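Local coordinates for protein agmatine N-acetyltransferase (Drosophila melanogaster, PDB 7CIW) that probably transfers the acetyl group of acetyl-CoA to the primary amine of agmatine, as a GNAT-fold N-acetyltransferase of the arylalkylamine subfamily, at residues L36-D49 against Y95-L107. The protein carries 1 engineered substitution. Numbering follows the deposited sequence.
Sequences LTAGTHPPEPEAAD and YAGGKWGSILHLL. With G0R (N-(4-carbamimidamidobutyl)ethanamide), chain C.
The guanidinium end of the acetylagmatine pocket in this GNAT fold is built where Asp-49 lies against Trp-100, joining the 36-49 loop and its flanking helices to the start of helix 99-114. Asp-49 CA makes a CH-pi contact over the face of the six-membered ring of Trp-100, 3.7 Å from its centroid. With CG anti to the backbone N (chi1 -175°), the carboxylate slants across the ring beside CE3, its plane 28° from the indole's, and takes two ligand nitrogens: G0R N11 reaches OD1 at 2.5 Å, nearly straight, and N12 reaches OD2. Tyr-31 also hydrogen-bonds OD1, and Thr-37 OG1, itself hydrogen-bonded to Glu-34, receives a weak hydrogen bond from N12. Farther from the ligand, Lys-99 runs extended to CE and then bends (chi4 67°), bringing its ammonium among loop acceptors. NZ gives hydrogen bonds to Thr-37 O (2.7 Å, on a lone pair in the carbonyl plane), Thr-40 OG1 and Pro-42 O (2.8 Å); Thr-40 OG1 in turn donates to Leu-36 O. An alanine in place of Lys-99 would probably leave both carbonyls and the Thr-40 hydroxyl without their shared donor and free the loop from Gly-39 to Pro-42 to move. Glu-46, the N-cap residue of helix 47-54, reaches over to the other helix's start: OE2 accepts from Lys-99 N at 2.6 Å, from above the carboxylate plane, while OE1 takes a weak bond from Trp-100 N. Its negative charge would suit the positive end of that helix dipole. Ala-48 CB touches both Trp-100 CD1 (3.4 Å) and Tyr-95 CE1, where the indole edge rests on the phenol ring. Leu-36 CD1 meets Leu-106 CD2 (3.7 Å) beside the ligand's methylene chain. An acidic side chain backed by an aromatic face thus forms a recognition site suited to a guanidinium group.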
loop_
_atom_site.group_PDB
_atom_site.type_symbol
_atom_site.label_atom_id
_atom_site.label_comp_id
_atom_site.label_asym_id
_atom_site.label_seq_id
_atom_site.Cartn_x
_atom_site.Cartn_y
_atom_site.Cartn_z
ATOM N N LEU A 36 -0.218 10.404 0.635
ATOM C CA LEU A 36 -0.870 10.838 -0.613
ATOM C C LEU A 36 -2.309 11.264 -0.365
ATOM O O LEU A 36 -2.778 12.251 -0.946
ATOM C CB LEU A 36 -0.848 9.745 -1.670
ATOM C CG LEU A 36 0.500 9.128 -2.006
ATOM C CD1 LEU A 36 0.355 8.254 -3.263
ATOM C CD2 LEU A 36 1.538 10.226 -2.199
ATOM N N THR A 37 -3.027 10.519 0.473
ATOM C CA THR A 37 -4.404 10.863 0.797
ATOM C C THR A 37 -4.476 12.156 1.598
ATOM O O THR A 37 -5.349 12.997 1.351
ATOM C CB THR A 37 -5.052 9.707 1.559
ATOM O OG1 THR A 37 -4.670 8.471 0.945
ATOM C CG2 THR A 37 -6.577 9.817 1.536
ATOM N N ALA A 38 -3.570 12.335 2.562
ATOM C CA ALA A 38 -3.565 13.555 3.359
ATOM C C ALA A 38 -3.073 14.748 2.559
ATOM O O ALA A 38 -3.380 15.891 2.916
ATOM C CB ALA A 38 -2.696 13.375 4.604
ATOM N N GLY A 39 -2.333 14.507 1.489
ATOM C CA GLY A 39 -1.764 15.555 0.666
ATOM C C GLY A 39 -2.588 15.950 -0.537
ATOM O O GLY A 39 -2.118 16.731 -1.370
ATOM N N THR A 40 -3.807 15.426 -0.657
ATOM C CA THR A 40 -4.736 15.767 -1.721
ATOM C C THR A 40 -6.077 16.102 -1.081
ATOM O O THR A 40 -6.265 15.942 0.127
ATOM C CB THR A 40 -4.877 14.614 -2.728
ATOM O OG1 THR A 40 -5.077 13.388 -2.014
ATOM C CG2 THR A 40 -3.623 14.485 -3.581
ATOM N N HIS A 41 -7.016 16.580 -1.893
ATOM C CA HIS A 41 -8.265 17.111 -1.370
ATOM C C HIS A 41 -9.431 16.594 -2.195
ATOM O O HIS A 41 -9.277 16.345 -3.397
ATOM C CB HIS A 41 -8.248 18.646 -1.376
ATOM C CG HIS A 41 -7.033 19.212 -0.715
ATOM N ND1 HIS A 41 -6.958 19.415 0.646
ATOM C CD2 HIS A 41 -5.824 19.556 -1.215
ATOM C CE1 HIS A 41 -5.762 19.888 0.952
ATOM N NE2 HIS A 41 -5.055 19.981 -0.161
ATOM N N PRO A 42 -10.606 16.389 -1.571
ATOM C CA PRO A 42 -10.922 16.538 -0.145
ATOM C C PRO A 42 -10.215 15.469 0.699
ATOM O O PRO A 42 -9.560 14.605 0.101
ATOM C CB PRO A 42 -12.449 16.362 -0.115
ATOM C CG PRO A 42 -12.736 15.492 -1.274
ATOM C CD PRO A 42 -11.779 15.939 -2.340
ATOM N N PRO A 43 -10.329 15.518 2.030
ATOM C CA PRO A 43 -9.627 14.512 2.848
ATOM C C PRO A 43 -10.082 13.086 2.592
ATOM O O PRO A 43 -9.261 12.164 2.671
ATOM C CB PRO A 43 -9.934 14.951 4.289
ATOM C CG PRO A 43 -11.137 15.836 4.180
ATOM C CD PRO A 43 -10.973 16.541 2.875
ATOM N N GLU A 44 -11.345 12.876 2.260
ATOM C CA GLU A 44 -11.864 11.514 2.159
ATOM C C GLU A 44 -11.573 10.921 0.783
ATOM O O GLU A 44 -11.712 11.609 -0.229
ATOM C CB GLU A 44 -13.368 11.493 2.420
ATOM C CG GLU A 44 -13.769 12.087 3.766
ATOM C CD GLU A 44 -13.926 13.605 3.730
ATOM O OE1 GLU A 44 -14.024 14.216 4.817
ATOM O OE2 GLU A 44 -13.947 14.191 2.626
ATOM N N PRO A 45 -11.177 9.649 0.710
ATOM C CA PRO A 45 -10.896 9.045 -0.597
ATOM C C PRO A 45 -12.148 8.907 -1.453
ATOM O O PRO A 45 -13.264 8.750 -0.950
ATOM C CB PRO A 45 -10.320 7.667 -0.237
ATOM C CG PRO A 45 -10.878 7.377 1.116
ATOM C CD PRO A 45 -10.910 8.709 1.817
ATOM N N GLU A 46 -11.943 8.963 -2.768
ATOM C CA GLU A 46 -13.039 8.801 -3.711
ATOM C C GLU A 46 -13.442 7.335 -3.813
ATOM O O GLU A 46 -12.711 6.432 -3.397
ATOM C CB GLU A 46 -12.647 9.352 -5.083
ATOM C CG GLU A 46 -12.241 10.812 -5.037
ATOM C CD GLU A 46 -11.819 11.351 -6.392
ATOM O OE1 GLU A 46 -11.618 10.540 -7.321
ATOM O OE2 GLU A 46 -11.691 12.587 -6.529
ATOM N N ALA A 47 -14.639 7.103 -4.360
ATOM C CA ALA A 47 -15.155 5.741 -4.443
ATOM C C ALA A 47 -14.197 4.824 -5.192
ATOM O O ALA A 47 -13.978 3.678 -4.782
ATOM C CB ALA A 47 -16.529 5.734 -5.119
ATOM N N ALA A 48 -13.617 5.306 -6.292
ATOM C CA ALA A 48 -12.745 4.457 -7.093
ATOM C C ALA A 48 -11.487 4.065 -6.326
ATOM O O ALA A 48 -10.965 2.955 -6.507
ATOM C CB ALA A 48 -12.381 5.170 -8.393
ATOM N N ASP A 49 -10.994 4.967 -5.480
ATOM C CA ASP A 49 -9.854 4.684 -4.609
ATOM C C ASP A 49 -10.172 3.531 -3.666
ATOM O O ASP A 49 -9.465 2.511 -3.634
ATOM C CB ASP A 49 -9.517 5.969 -3.840
ATOM C CG ASP A 49 -8.259 5.869 -2.971
ATOM O OD1 ASP A 49 -7.860 4.762 -2.549
ATOM O OD2 ASP A 49 -7.691 6.948 -2.677
ATOM N N TYR A 95 -8.929 8.370 -14.567
ATOM C CA TYR A 95 -9.439 9.072 -13.400
ATOM C C TYR A 95 -8.853 10.461 -13.244
ATOM O O TYR A 95 -9.128 11.118 -12.238
ATOM C CB TYR A 95 -9.182 8.241 -12.141
ATOM C CG TYR A 95 -10.016 6.988 -12.098
ATOM C CD1 TYR A 95 -11.376 7.051 -11.837
ATOM C CD2 TYR A 95 -9.450 5.744 -12.344
ATOM C CE1 TYR A 95 -12.149 5.908 -11.808
ATOM C CE2 TYR A 95 -10.218 4.594 -12.316
ATOM C CZ TYR A 95 -11.568 4.686 -12.048
ATOM O OH TYR A 95 -12.339 3.547 -12.023
ATOM N N ALA A 96 -8.070 10.930 -14.222
ATOM C CA ALA A 96 -7.456 12.246 -14.139
ATOM C C ALA A 96 -8.513 13.317 -13.897
ATOM O O ALA A 96 -9.592 13.298 -14.494
ATOM C CB ALA A 96 -6.682 12.547 -15.423
ATOM N N GLY A 97 -8.208 14.233 -12.991
ATOM C CA GLY A 97 -9.107 15.319 -12.652
ATOM C C GLY A 97 -9.659 15.276 -11.246
ATOM O O GLY A 97 -10.211 16.283 -10.784
ATOM N N GLY A 98 -9.536 14.148 -10.549
ATOM C CA GLY A 98 -10.026 14.016 -9.198
ATOM C C GLY A 98 -8.912 13.637 -8.239
ATOM O O GLY A 98 -7.740 13.524 -8.613
ATOM N N LYS A 99 -9.310 13.459 -6.976
ATOM C CA LYS A 99 -8.370 13.053 -5.935
ATOM C C LYS A 99 -7.682 11.741 -6.295
ATOM O O LYS A 99 -6.456 11.612 -6.177
ATOM C CB LYS A 99 -9.110 12.931 -4.601
ATOM C CG LYS A 99 -8.228 12.565 -3.418
ATOM C CD LYS A 99 -9.073 12.280 -2.186
ATOM C CE LYS A 99 -8.230 11.876 -0.981
ATOM N NZ LYS A 99 -7.386 13.024 -0.494
ATOM N N TRP A 100 -8.462 10.746 -6.722
ATOM C CA TRP A 100 -7.887 9.467 -7.121
ATOM C C TRP A 100 -6.976 9.634 -8.330
ATOM O O TRP A 100 -5.911 9.011 -8.402
ATOM C CB TRP A 100 -9.017 8.475 -7.404
ATOM C CG TRP A 100 -8.643 7.063 -7.767
ATOM C CD1 TRP A 100 -9.197 6.316 -8.762
ATOM C CD2 TRP A 100 -7.683 6.213 -7.121
ATOM N NE1 TRP A 100 -8.646 5.060 -8.786
ATOM C CE2 TRP A 100 -7.711 4.969 -7.789
ATOM C CE3 TRP A 100 -6.807 6.377 -6.047
ATOM C CZ2 TRP A 100 -6.885 3.908 -7.431
ATOM C CZ3 TRP A 100 -5.998 5.329 -5.694
ATOM C CH2 TRP A 100 -6.040 4.103 -6.377
ATOM N N GLY A 101 -7.365 10.492 -9.279
ATOM C CA GLY A 101 -6.520 10.733 -10.437
ATOM C C GLY A 101 -5.163 11.307 -10.072
ATOM O O GLY A 101 -4.146 10.926 -10.655
ATOM N N SER A 102 -5.130 12.235 -9.107
ATOM C CA SER A 102 -3.860 12.791 -8.642
ATOM C C SER A 102 -3.012 11.728 -7.949
ATOM O O SER A 102 -1.797 11.634 -8.178
ATOM C CB SER A 102 -4.116 13.963 -7.694
ATOM O OG SER A 102 -4.700 15.056 -8.374
ATOM N N ILE A 103 -3.645 10.914 -7.104
ATOM C CA ILE A 103 -2.922 9.850 -6.417
ATOM C C ILE A 103 -2.407 8.828 -7.429
ATOM O O ILE A 103 -1.240 8.413 -7.389
ATOM C CB ILE A 103 -3.832 9.209 -5.349
ATOM C CG1 ILE A 103 -4.179 10.245 -4.267
ATOM C CG2 ILE A 103 -3.207 7.937 -4.768
ATOM C CD1 ILE A 103 -5.113 9.742 -3.171
ATOM N N LEU A 104 -3.258 8.431 -8.377
ATOM C CA LEU A 104 -2.835 7.472 -9.393
ATOM C C LEU A 104 -1.723 8.023 -10.275
ATOM O O LEU A 104 -0.846 7.267 -10.704
ATOM C CB LEU A 104 -4.015 7.062 -10.265
ATOM C CG LEU A 104 -4.819 5.870 -9.754
ATOM C CD1 LEU A 104 -6.040 5.683 -10.633
ATOM C CD2 LEU A 104 -3.970 4.606 -9.716
ATOM N N HIS A 105 -1.730 9.326 -10.564
ATOM C CA HIS A 105 -0.656 9.837 -11.414
ATOM C C HIS A 105 0.698 9.744 -10.712
ATOM O O HIS A 105 1.707 9.414 -11.350
ATOM C CB HIS A 105 -0.962 11.264 -11.863
ATOM C CG HIS A 105 -1.721 11.326 -13.153
ATOM N ND1 HIS A 105 -3.097 11.395 -13.207
ATOM C CD2 HIS A 105 -1.297 11.302 -14.439
ATOM C CE1 HIS A 105 -3.485 11.433 -14.471
ATOM N NE2 HIS A 105 -2.412 11.375 -15.238
ATOM N N LEU A 106 0.738 9.964 -9.393
ATOM C CA LEU A 106 1.989 9.743 -8.672
ATOM C C LEU A 106 2.344 8.258 -8.640
ATOM O O LEU A 106 3.477 7.872 -8.954
ATOM C CB LEU A 106 1.907 10.304 -7.250
ATOM C CG LEU A 106 3.233 10.114 -6.502
ATOM C CD1 LEU A 106 3.685 11.398 -5.845
ATOM C CD2 LEU A 106 3.211 8.950 -5.495
ATOM N N LEU A 107 1.385 7.406 -8.277
ATOM C CA LEU A 107 1.680 5.978 -8.187
ATOM C C LEU A 107 2.109 5.411 -9.534
ATOM O O LEU A 107 2.960 4.510 -9.606
ATOM C CB LEU A 107 0.458 5.236 -7.649
ATOM C CG LEU A 107 0.150 5.506 -6.174
ATOM C CD1 LEU A 107 -1.143 4.805 -5.755
ATOM C CD2 LEU A 107 1.307 5.072 -5.288
HETATM C C10 G0R C . -4.462 5.095 -1.973
HETATM N N12 G0R C . -4.874 6.404 -1.482
HETATM C C1 G0R C . 1.700 0.574 1.732
HETATM C C2 G0R C . 0.978 1.894 1.477
HETATM C C5 G0R C . 0.695 3.962 0.049
HETATM C C6 G0R C . -0.294 3.816 -1.110
HETATM C C7 G0R C . -0.861 5.161 -1.576
HETATM C C8 G0R C . -2.296 5.473 -1.131
HETATM N N4 G0R C . 1.357 2.699 0.333
HETATM N N9 G0R C . -3.288 4.676 -1.816
HETATM N N11 G0R C . -5.411 4.248 -2.651
HETATM O O3 G0R C . 0.106 2.247 2.201
#